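PDB 6BLD: cytochrome P450 268A2 Cyp268A2 from Mycobacterium marinum, which is a haem-containing cytochrome P450, a helix-rich single-chain protein that holds an iron protoporphyrin IX and, beside it, (3e,5e)-6,10-dimethylundeca-3,5,9-trien-2-one. Local coordinates for residues R9-I14 / V42-P47; D152-C157 / T268-L273; E222-P227 / L235-V240. All coordinates share one frame; numbering follows the deposited sequence.

Contact 1: R9-I14 / V42-P47; sequences RPYDTI and VSWHPP
The backbone N of Asp12 donates to Trp44 O at 2.8 Å, pinning the N-terminal loop to the strand, and aromatic and charged side chains fill in round this bond. Arg9 lies over one face of the Trp44 indole: its CG sits 3.6 Å from the centroid of the five-membered ring, and a bend at chi3 (66°) turns the chain back across the six-membered ring. The guanidinium stands nearly upright there, its plane 76° from the ring, with Arg9 NH1 3.2 Å above the Trp44 plane and CZ 4.5 Å from the six-membered ring's centroid, a cation-pi contact. A long, flexible arginine suits this place because NH1 also forms a salt bridge with Glu330. One water accepts from both Arg9 N and Trp44 NE1, so the indole N-H is satisfied. Pro46 CD presses on one face of the Tyr11 ring, 3.9 Å from its centroid, while Tyr11 OH bonds to Pro59 O. Asp12 sets its CB over the His45 ring, and its carboxylate does double duty: OD2 accepts from Ile14 N at 2.9 Å, an Asx turn, and OD1 pairs with Arg40. The imidazole is held in turn by Ser43 OG, 2.6 Å from His45 NE2. The arrangement is an N-terminal loop laid across the outermost strand, 42-45, of the mixed five-stranded sheet of the P450 fold.

Contact 2: D152-C157 / T268-L273; sequences DFVEHC and TISHGL
Helix 153-157 approaches helix 268-273 to 10.2 Å between the axes of these short segments, their directions 125° apart, and the CA atoms of Val154 and Ser270 come nearest, 6.4 Å apart. This is helix packing in the buried helical body of the P450 fold; residues 268-273 belong to the later part of the long helix 247-278. Phe153 carries most of the contact: with CG anti to the backbone N (chi1 -179°), its ring reaches the long helix, its edge facing Ser270 CA. Ile269 CG2 touches Phe153 CE2 at 3.7 Å, meeting the ring obliquely. A large flat ring suits a place where one helix offers two branched chains a turn apart, and Leu389 and Ile396 add to these apolar surroundings. The small Ser270 stands where the backbones are nearest, its OG 3.5 Å from Val154 CG2. Asp152 caps the shorter helix, OD2 accepting from Glu155 N at 3.0 Å and OD1 more weakly from Val154 N, bonds that probably help to hold the helix start beside Phe153; OD1 also accepts from Met415 N. Leu273 CD2 rests over one face of the Phe153 ring, 3.4 Å from the centroid and 5° off the ring normal, a CH-pi contact.

Contact 3: E222-P227 / L235-V240; sequences ERRDRP and LVNAEV
Asn237 reaches across to the end of the facing helix, where its ND2 donates to Arg223 O at 3.2 Å. The N-H is nearly straight on its target (166°), and the oxygen lies in the plane of the amide, although the donor stands above the carbonyl plane rather than on a lone pair. An asparagine suits this place because its amide can satisfy a carbonyl at a helix end while staying short; ND2 also bonds to Ser233 O, so two carbonyls hold the group. Pro227 CB packs against the same nitrogen at 3.5 Å. Beside this, Arg224 runs out extended from CG to NE and reaches Val236 O. The direct bond from NE is long and weak (3.4 Å), but a water reinforces it, accepting from Arg224 NH2 at 2.7 Å and lying 3.0 Å from Val236 O. Beneath these polar links, Val236 CG2 touches both Arg223 CB and Arg224 CG, each at 3.8 Å, so the aliphatic roots of the two arginines cover a buried valine; the charged end of Arg223 leads away from it, while that of Arg224 stays by Val236 O. Both have further partners: Arg223 NH2 forms a salt bridge with Glu222 OE2 at 2.8 Å and its NE another with Asp230, whereas Arg224 NH2 makes a long, weak ion pair with Asp247. The contact thus joins the last turns of helices 201-225 and 231-237 across the short loop that connects them, at the protein surface, and both Arg224 and Val236 rest on Val250, near the start of helix 247-278.

How the contacts relate
Contact 1 is 36 Å from contact 2 and 47 Å, centre to centre, from contact 3, which sits on the opposite side of the chain's centre. Contact 1 closes first along the chain, tying the N-terminal loop to the edge of the mixed sheet. Contact 2 then spans the sequence from helix 153-158 to the late part of helix 247-278, and contact 3 falls wholly within that span. The long helix relates the latter two: contact 3 rests near its start, while contact 2 uses a later part, 35 Å away between centres. Between them it carries Ala260 and Thr264 of the ligand pocket, so one helix runs from a surface contact past the pocket to a buried one.

Contact 1: R9-I14 / V42-P47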
loop_
_atom_site.group_PDB
_atom_site.type_symbol
_atom_site.label_atom_id
_atom_site.label_comp_id
_atom_site.label_asym_id
_atom_site.label_seq_id
_atom_site.Cartn_x
_atom_site.Cartn_y
_atom_site.Cartn_z
ATOM N N ARG A 9 -19.288 19.223 16.296
ATOM C CA ARG A 9 -18.164 19.742 17.063
ATOM C C ARG A 9 -17.321 20.611 16.133
ATOM O O ARG A 9 -17.380 20.446 14.912
ATOM C CB ARG A 9 -17.321 18.605 17.666
ATOM C CG ARG A 9 -16.623 17.730 16.645
ATOM C CD ARG A 9 -15.831 16.620 17.318
ATOM N NE ARG A 9 -16.699 15.664 18.002
ATOM C CZ ARG A 9 -17.340 14.671 17.393
ATOM N NH1 ARG A 9 -17.212 14.500 16.085
ATOM N NH2 ARG A 9 -18.111 13.849 18.092
ATOM N N PRO A 10 -16.548 21.547 16.686
ATOM C CA PRO A 10 -15.744 22.427 15.829
ATOM C C PRO A 10 -14.726 21.639 15.018
ATOM O O PRO A 10 -14.168 20.642 15.482
ATOM C CB PRO A 10 -15.060 23.369 16.828
ATOM C CG PRO A 10 -15.909 23.314 18.053
ATOM C CD PRO A 10 -16.440 21.915 18.108
ATOM N N TYR A 11 -14.500 22.090 13.788
ATOM C CA TYR A 11 -13.466 21.509 12.948
ATOM C C TYR A 11 -12.097 22.021 13.374
ATOM O O TYR A 11 -11.958 23.133 13.890
ATOM C CB TYR A 11 -13.708 21.842 11.474
ATOM C CG TYR A 11 -14.831 21.060 10.833
ATOM C CD1 TYR A 11 -14.948 19.688 11.021
ATOM C CD2 TYR A 11 -15.774 21.693 10.034
ATOM C CE1 TYR A 11 -15.976 18.971 10.433
ATOM C CE2 TYR A 11 -16.804 20.985 9.444
ATOM C CZ TYR A 11 -16.900 19.626 9.646
ATOM O OH TYR A 11 -17.926 18.923 9.056
ATOM N N ASP A 12 -11.080 21.194 13.152
ATOM C CA ASP A 12 -9.724 21.586 13.496
ATOM C C ASP A 12 -9.222 22.672 12.549
ATOM O O ASP A 12 -9.684 22.812 11.413
ATOM C CB ASP A 12 -8.787 20.379 13.456
ATOM C CG ASP A 12 -7.499 20.615 14.220
ATOM O OD1 ASP A 12 -7.478 20.366 15.443
ATOM O OD2 ASP A 12 -6.507 21.051 13.599
ATOM N N THR A 13 -8.259 23.453 13.041
ATOM C CA THR A 13 -7.663 24.504 12.224
ATOM C C THR A 13 -6.813 23.917 11.101
ATOM O O THR A 13 -6.815 24.434 9.977
ATOM C CB THR A 13 -6.831 25.434 13.111
ATOM O OG1 THR A 13 -7.701 26.323 13.821
ATOM C CG2 THR A 13 -5.845 26.250 12.285
ATOM N N ILE A 14 -6.099 22.826 11.380
ATOM C CA ILE A 14 -5.176 22.252 10.410
ATOM C C ILE A 14 -5.958 21.619 9.266
ATOM O O ILE A 14 -6.921 20.872 9.485
ATOM C CB ILE A 14 -4.252 21.228 11.086
ATOM C CG1 ILE A 14 -3.445 21.892 12.206
ATOM C CG2 ILE A 14 -3.326 20.583 10.067
ATOM C CD1 ILE A 14 -2.772 23.183 11.798
ATOM N N VAL A 42 -5.523 13.722 18.251
ATOM C CA VAL A 42 -6.772 13.184 17.723
ATOM C C VAL A 42 -7.687 14.378 17.487
ATOM O O VAL A 42 -8.235 14.950 18.437
ATOM C CB VAL A 42 -7.414 12.161 18.668
ATOM C CG1 VAL A 42 -8.748 11.685 18.109
ATOM C CG2 VAL A 42 -6.472 10.983 18.891
ATOM N N SER A 43 -7.853 14.763 16.223
ATOM C CA SER A 43 -8.569 15.978 15.863
ATOM C C SER A 43 -9.671 15.660 14.861
ATOM O O SER A 43 -9.609 14.673 14.125
ATOM C CB SER A 43 -7.619 17.032 15.281
ATOM O OG SER A 43 -6.861 16.497 14.208
ATOM N N TRP A 44 -10.680 16.530 14.838
ATOM C CA TRP A 44 -11.858 16.377 13.993
ATOM C C TRP A 44 -11.733 17.281 12.772
ATOM O O TRP A 44 -11.417 18.469 12.904
ATOM C CB TRP A 44 -13.124 16.713 14.787
ATOM C CG TRP A 44 -14.414 16.548 14.036
ATOM C CD1 TRP A 44 -15.234 17.544 13.588
ATOM C CD2 TRP A 44 -15.044 15.315 13.666
ATOM N NE1 TRP A 44 -16.330 17.008 12.957
ATOM C CE2 TRP A 44 -16.237 15.642 12.989
ATOM C CE3 TRP A 44 -14.712 13.967 13.834
ATOM C CZ2 TRP A 44 -17.099 14.671 12.483
ATOM C CZ3 TRP A 44 -15.569 13.003 13.330
ATOM C CH2 TRP A 44 -16.748 13.361 12.663
ATOM N N HIS A 45 -11.988 16.724 11.596
ATOM C CA HIS A 45 -11.789 17.415 10.333
ATOM C C HIS A 45 -12.977 17.155 9.420
ATOM O O HIS A 45 -13.670 16.144 9.568
ATOM C CB HIS A 45 -10.495 16.957 9.647
ATOM C CG HIS A 45 -9.258 17.241 10.439
ATOM N ND1 HIS A 45 -8.407 18.282 10.140
ATOM C CD2 HIS A 45 -8.730 16.622 11.521
ATOM C CE1 HIS A 45 -7.408 18.294 11.005
ATOM N NE2 HIS A 45 -7.580 17.296 11.853
ATOM N N PRO A 46 -13.241 18.054 8.473
ATOM C CA PRO A 46 -14.291 17.805 7.475
ATOM C C PRO A 46 -13.846 16.757 6.470
ATOM O O PRO A 46 -12.645 16.470 6.356
ATOM C CB PRO A 46 -14.472 19.177 6.808
ATOM C CG PRO A 46 -13.158 19.851 6.990
ATOM C CD PRO A 46 -12.650 19.396 8.329
ATOM N N PRO A 47 -14.777 16.164 5.721
ATOM C CA PRO A 47 -14.403 15.109 4.769
ATOM C C PRO A 47 -13.484 15.631 3.674
ATOM O O PRO A 47 -13.324 16.835 3.467
ATOM C CB PRO A 47 -15.750 14.649 4.196
ATOM C CG PRO A 47 -16.771 15.098 5.193
ATOM C CD PRO A 47 -16.235 16.372 5.766
HETATM O O HOH W 1 -18.981 18.697 13.209
#

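Contact 2: D152-C157 / T268-L273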
loop_
_atom_site.group_PDB
_atom_site.type_symbol
_atom_site.label_atom_id
_atom_site.label_comp_id
_atom_site.label_asym_id
_atom_site.label_seq_id
_atom_site.Cartn_x
_atom_site.Cartn_y
_atom_site.Cartn_z
ATOM N N ASP A 152 13.755 5.709 -17.281
ATOM C CA ASP A 152 12.833 5.808 -16.156
ATOM C C ASP A 152 12.964 4.580 -15.262
ATOM O O ASP A 152 12.753 3.448 -15.711
ATOM C CB ASP A 152 11.400 5.956 -16.660
ATOM C CG ASP A 152 10.379 5.913 -15.538
ATOM O OD1 ASP A 152 10.660 6.469 -14.455
ATOM O OD2 ASP A 152 9.295 5.327 -15.739
ATOM N N PHE A 153 13.309 4.808 -13.993
ATOM C CA PHE A 153 13.489 3.704 -13.058
ATOM C C PHE A 153 12.166 3.041 -12.696
ATOM O O PHE A 153 12.140 1.848 -12.374
ATOM C CB PHE A 153 14.196 4.203 -11.797
ATOM C CG PHE A 153 14.444 3.135 -10.771
ATOM C CD1 PHE A 153 15.437 2.189 -10.962
ATOM C CD2 PHE A 153 13.690 3.083 -9.609
ATOM C CE1 PHE A 153 15.671 1.208 -10.016
ATOM C CE2 PHE A 153 13.919 2.105 -8.659
ATOM C CZ PHE A 153 14.911 1.166 -8.864
ATOM N N VAL A 154 11.062 3.790 -12.745
ATOM C CA VAL A 154 9.771 3.234 -12.351
ATOM C C VAL A 154 9.311 2.184 -13.354
ATOM O O VAL A 154 8.936 1.066 -12.983
ATOM C CB VAL A 154 8.729 4.355 -12.192
ATOM C CG1 VAL A 154 7.354 3.763 -11.912
ATOM C CG2 VAL A 154 9.140 5.312 -11.084
ATOM N N GLU A 155 9.337 2.525 -14.644
ATOM C CA GLU A 155 8.823 1.616 -15.661
ATOM C C GLU A 155 9.772 0.458 -15.942
ATOM O O GLU A 155 9.317 -0.647 -16.257
ATOM C CB GLU A 155 8.539 2.381 -16.954
ATOM C CG GLU A 155 7.494 1.729 -17.847
ATOM C CD GLU A 155 6.085 1.871 -17.300
ATOM O OE1 GLU A 155 5.877 2.692 -16.382
ATOM O OE2 GLU A 155 5.182 1.161 -17.792
ATOM N N HIS A 156 11.080 0.681 -15.829
ATOM C CA HIS A 156 12.069 -0.324 -16.189
ATOM C C HIS A 156 12.542 -1.164 -15.010
ATOM O O HIS A 156 13.396 -2.036 -15.196
ATOM C CB HIS A 156 13.274 0.344 -16.860
ATOM C CG HIS A 156 13.012 0.787 -18.264
ATOM N ND1 HIS A 156 12.044 1.715 -18.583
ATOM C CD2 HIS A 156 13.587 0.426 -19.436
ATOM C CE1 HIS A 156 12.035 1.907 -19.891
ATOM N NE2 HIS A 156 12.963 1.137 -20.431
ATOM N N CYS A 157 12.015 -0.935 -13.807
ATOM C CA CYS A 157 12.480 -1.689 -12.649
ATOM C C CYS A 157 11.445 -1.750 -11.532
ATOM O O CYS A 157 11.048 -2.841 -11.111
ATOM C CB CYS A 157 13.782 -1.087 -12.116
ATOM S SG CYS A 157 14.494 -1.988 -10.720
ATOM N N THR A 268 7.703 1.523 -2.907
ATOM C CA THR A 268 8.796 1.364 -1.953
ATOM C C THR A 268 10.137 1.205 -2.661
ATOM O O THR A 268 11.163 1.683 -2.162
ATOM C CB THR A 268 8.529 0.166 -1.037
ATOM O OG1 THR A 268 7.236 0.305 -0.432
ATOM C CG2 THR A 268 9.581 0.080 0.060
ATOM N N ILE A 269 10.150 0.557 -3.827
ATOM C CA ILE A 269 11.391 0.418 -4.582
ATOM C C ILE A 269 11.847 1.772 -5.114
ATOM O O ILE A 269 13.034 2.117 -5.039
ATOM C CB ILE A 269 11.216 -0.612 -5.714
ATOM C CG1 ILE A 269 11.033 -2.017 -5.130
ATOM C CG2 ILE A 269 12.408 -0.580 -6.659
ATOM C CD1 ILE A 269 10.448 -3.019 -6.109
ATOM N N SER A 270 10.916 2.566 -5.649
ATOM C CA SER A 270 11.267 3.892 -6.149
ATOM C C SER A 270 11.721 4.805 -5.016
ATOM O O SER A 270 12.743 5.493 -5.131
ATOM C CB SER A 270 10.080 4.507 -6.891
ATOM O OG SER A 270 9.770 3.763 -8.054
ATOM N N HIS A 271 10.964 4.835 -3.915
ATOM C CA HIS A 271 11.374 5.634 -2.764
ATOM C C HIS A 271 12.700 5.146 -2.194
ATOM O O HIS A 271 13.486 5.949 -1.678
ATOM C CB HIS A 271 10.292 5.602 -1.682
ATOM C CG HIS A 271 9.042 6.343 -2.048
ATOM N ND1 HIS A 271 9.041 7.676 -2.396
ATOM C CD2 HIS A 271 7.752 5.937 -2.108
ATOM C CE1 HIS A 271 7.805 8.059 -2.663
ATOM N NE2 HIS A 271 7.003 7.022 -2.496
ATOM N N GLY A 272 12.968 3.842 -2.286
ATOM C CA GLY A 272 14.197 3.308 -1.721
ATOM C C GLY A 272 15.434 3.736 -2.485
ATOM O O GLY A 272 16.457 4.078 -1.884
ATOM N N LEU A 273 15.364 3.720 -3.819
ATOM C CA LEU A 273 16.508 4.145 -4.620
ATOM C C LEU A 273 16.826 5.614 -4.382
ATOM O O LEU A 273 17.999 5.997 -4.291
ATOM C CB LEU A 273 16.240 3.886 -6.102
ATOM C CG LEU A 273 17.387 4.239 -7.051
ATOM C CD1 LEU A 273 18.508 3.214 -6.944
ATOM C CD2 LEU A 273 16.892 4.351 -8.486
#

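Contact 3: E222-P227 / L235-V240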
loop_
_atom_site.group_PDB
_atom_site.type_symbol
_atom_site.label_atom_id
_atom_site.label_comp_id
_atom_site.label_asym_id
_atom_site.label_seq_id
_atom_site.Cartn_x
_atom_site.Cartn_y
_atom_site.Cartn_z
ATOM N N GLU A 222 -10.619 -20.896 -15.763
ATOM C CA GLU A 222 -9.529 -21.802 -16.112
ATOM C C GLU A 222 -9.161 -22.702 -14.940
ATOM O O GLU A 222 -8.913 -23.899 -15.123
ATOM C CB GLU A 222 -8.311 -21.004 -16.576
ATOM C CG GLU A 222 -7.059 -21.847 -16.762
ATOM C CD GLU A 222 -5.781 -21.056 -16.569
ATOM O OE1 GLU A 222 -5.373 -20.343 -17.511
ATOM O OE2 GLU A 222 -5.183 -21.147 -15.477
ATOM N N ARG A 223 -9.133 -22.146 -13.727
ATOM C CA ARG A 223 -8.676 -22.904 -12.568
ATOM C C ARG A 223 -9.766 -23.811 -12.011
ATOM O O ARG A 223 -9.455 -24.796 -11.336
ATOM C CB ARG A 223 -8.157 -21.970 -11.480
ATOM C CG ARG A 223 -6.932 -21.185 -11.883
ATOM C CD ARG A 223 -5.738 -22.102 -12.095
ATOM N NE ARG A 223 -4.466 -21.464 -11.749
ATOM C CZ ARG A 223 -3.371 -21.496 -12.506
ATOM N NH1 ARG A 223 -2.270 -20.880 -12.091
ATOM N NH2 ARG A 223 -3.361 -22.143 -13.662
ATOM N N ARG A 224 -11.038 -23.513 -12.280
ATOM C CA ARG A 224 -12.102 -24.413 -11.843
ATOM C C ARG A 224 -12.140 -25.688 -12.680
ATOM O O ARG A 224 -12.559 -26.742 -12.188
ATOM C CB ARG A 224 -13.450 -23.690 -11.892
ATOM C CG ARG A 224 -13.641 -22.678 -10.771
ATOM C CD ARG A 224 -15.090 -22.221 -10.668
ATOM N NE ARG A 224 -15.213 -21.000 -9.877
ATOM C CZ ARG A 224 -15.390 -19.790 -10.399
ATOM N NH1 ARG A 224 -15.474 -19.639 -11.714
ATOM N NH2 ARG A 224 -15.486 -18.731 -9.606
ATOM N N ASP A 225 -11.707 -25.611 -13.937
ATOM C CA ASP A 225 -11.577 -26.796 -14.775
ATOM C C ASP A 225 -10.425 -27.658 -14.277
ATOM O O ASP A 225 -10.636 -28.785 -13.819
ATOM C CB ASP A 225 -11.354 -26.406 -16.237
ATOM C CG ASP A 225 -12.629 -25.969 -16.927
ATOM O OD1 ASP A 225 -13.665 -25.843 -16.243
ATOM O OD2 ASP A 225 -12.593 -25.749 -18.157
ATOM N N ARG A 226 -9.206 -27.134 -14.371
ATOM C CA ARG A 226 -8.008 -27.822 -13.895
ATOM C C ARG A 226 -7.409 -27.028 -12.745
ATOM O O ARG A 226 -6.721 -26.017 -12.974
ATOM C CB ARG A 226 -6.992 -27.991 -15.024
ATOM C CG ARG A 226 -5.635 -28.519 -14.580
ATOM C CD ARG A 226 -4.521 -28.028 -15.496
ATOM N NE ARG A 226 -4.820 -26.723 -16.080
ATOM C CZ ARG A 226 -5.067 -26.522 -17.371
ATOM N NH1 ARG A 226 -5.055 -27.544 -18.216
ATOM N NH2 ARG A 226 -5.332 -25.300 -17.816
ATOM N N PRO A 227 -7.650 -27.427 -11.498
ATOM C CA PRO A 227 -7.082 -26.686 -10.368
ATOM C C PRO A 227 -5.575 -26.863 -10.283
ATOM O O PRO A 227 -5.019 -27.891 -10.676
ATOM C CB PRO A 227 -7.784 -27.300 -9.151
ATOM C CG PRO A 227 -8.194 -28.662 -9.601
ATOM C CD PRO A 227 -8.515 -28.536 -11.060
ATOM N N LEU A 235 -8.599 -20.431 -4.086
ATOM C CA LEU A 235 -9.697 -19.507 -3.822
ATOM C C LEU A 235 -10.944 -19.889 -4.611
ATOM O O LEU A 235 -12.044 -19.969 -4.051
ATOM C CB LEU A 235 -9.268 -18.078 -4.149
ATOM C CG LEU A 235 -10.374 -17.025 -4.058
ATOM C CD1 LEU A 235 -10.562 -16.569 -2.620
ATOM C CD2 LEU A 235 -10.070 -15.848 -4.965
ATOM N N VAL A 236 -10.795 -20.126 -5.918
ATOM C CA VAL A 236 -11.953 -20.402 -6.766
ATOM C C VAL A 236 -12.479 -21.819 -6.618
ATOM O O VAL A 236 -13.601 -22.100 -7.057
ATOM C CB VAL A 236 -11.623 -20.139 -8.248
ATOM C CG1 VAL A 236 -10.974 -18.773 -8.413
ATOM C CG2 VAL A 236 -10.721 -21.234 -8.804
ATOM N N ASN A 237 -11.708 -22.721 -6.012
ATOM C CA ASN A 237 -12.129 -24.101 -5.813
ATOM C C ASN A 237 -12.539 -24.398 -4.378
ATOM O O ASN A 237 -12.992 -25.512 -4.096
ATOM C CB ASN A 237 -11.011 -25.063 -6.235
ATOM C CG ASN A 237 -10.794 -25.081 -7.734
ATOM O OD1 ASN A 237 -11.628 -25.583 -8.488
ATOM N ND2 ASN A 237 -9.667 -24.532 -8.176
ATOM N N ALA A 238 -12.391 -23.440 -3.470
ATOM C CA ALA A 238 -12.716 -23.670 -2.070
ATOM C C ALA A 238 -14.223 -23.698 -1.853
ATOM O O ALA A 238 -14.996 -23.078 -2.591
ATOM C CB ALA A 238 -12.091 -22.591 -1.187
ATOM N N GLU A 239 -14.634 -24.430 -0.823
ATOM C CA GLU A 239 -16.030 -24.500 -0.410
ATOM C C GLU A 239 -16.201 -23.635 0.832
ATOM O O GLU A 239 -15.723 -23.989 1.914
ATOM C CB GLU A 239 -16.445 -25.944 -0.140
ATOM C CG GLU A 239 -17.828 -26.308 -0.659
ATOM C CD GLU A 239 -17.860 -26.487 -2.167
ATOM O OE1 GLU A 239 -18.970 -26.592 -2.730
ATOM O OE2 GLU A 239 -16.777 -26.523 -2.791
ATOM N N VAL A 240 -16.879 -22.504 0.672
ATOM C CA VAL A 240 -17.138 -21.570 1.761
ATOM C C VAL A 240 -18.624 -21.643 2.078
ATOM O O VAL A 240 -19.464 -21.256 1.256
ATOM C CB VAL A 240 -16.713 -20.139 1.400
ATOM C CG1 VAL A 240 -16.845 -19.226 2.612
ATOM C CG2 VAL A 240 -15.286 -20.127 0.873
HETATM O O HOH W 2 -15.274 -19.649 -7.059
#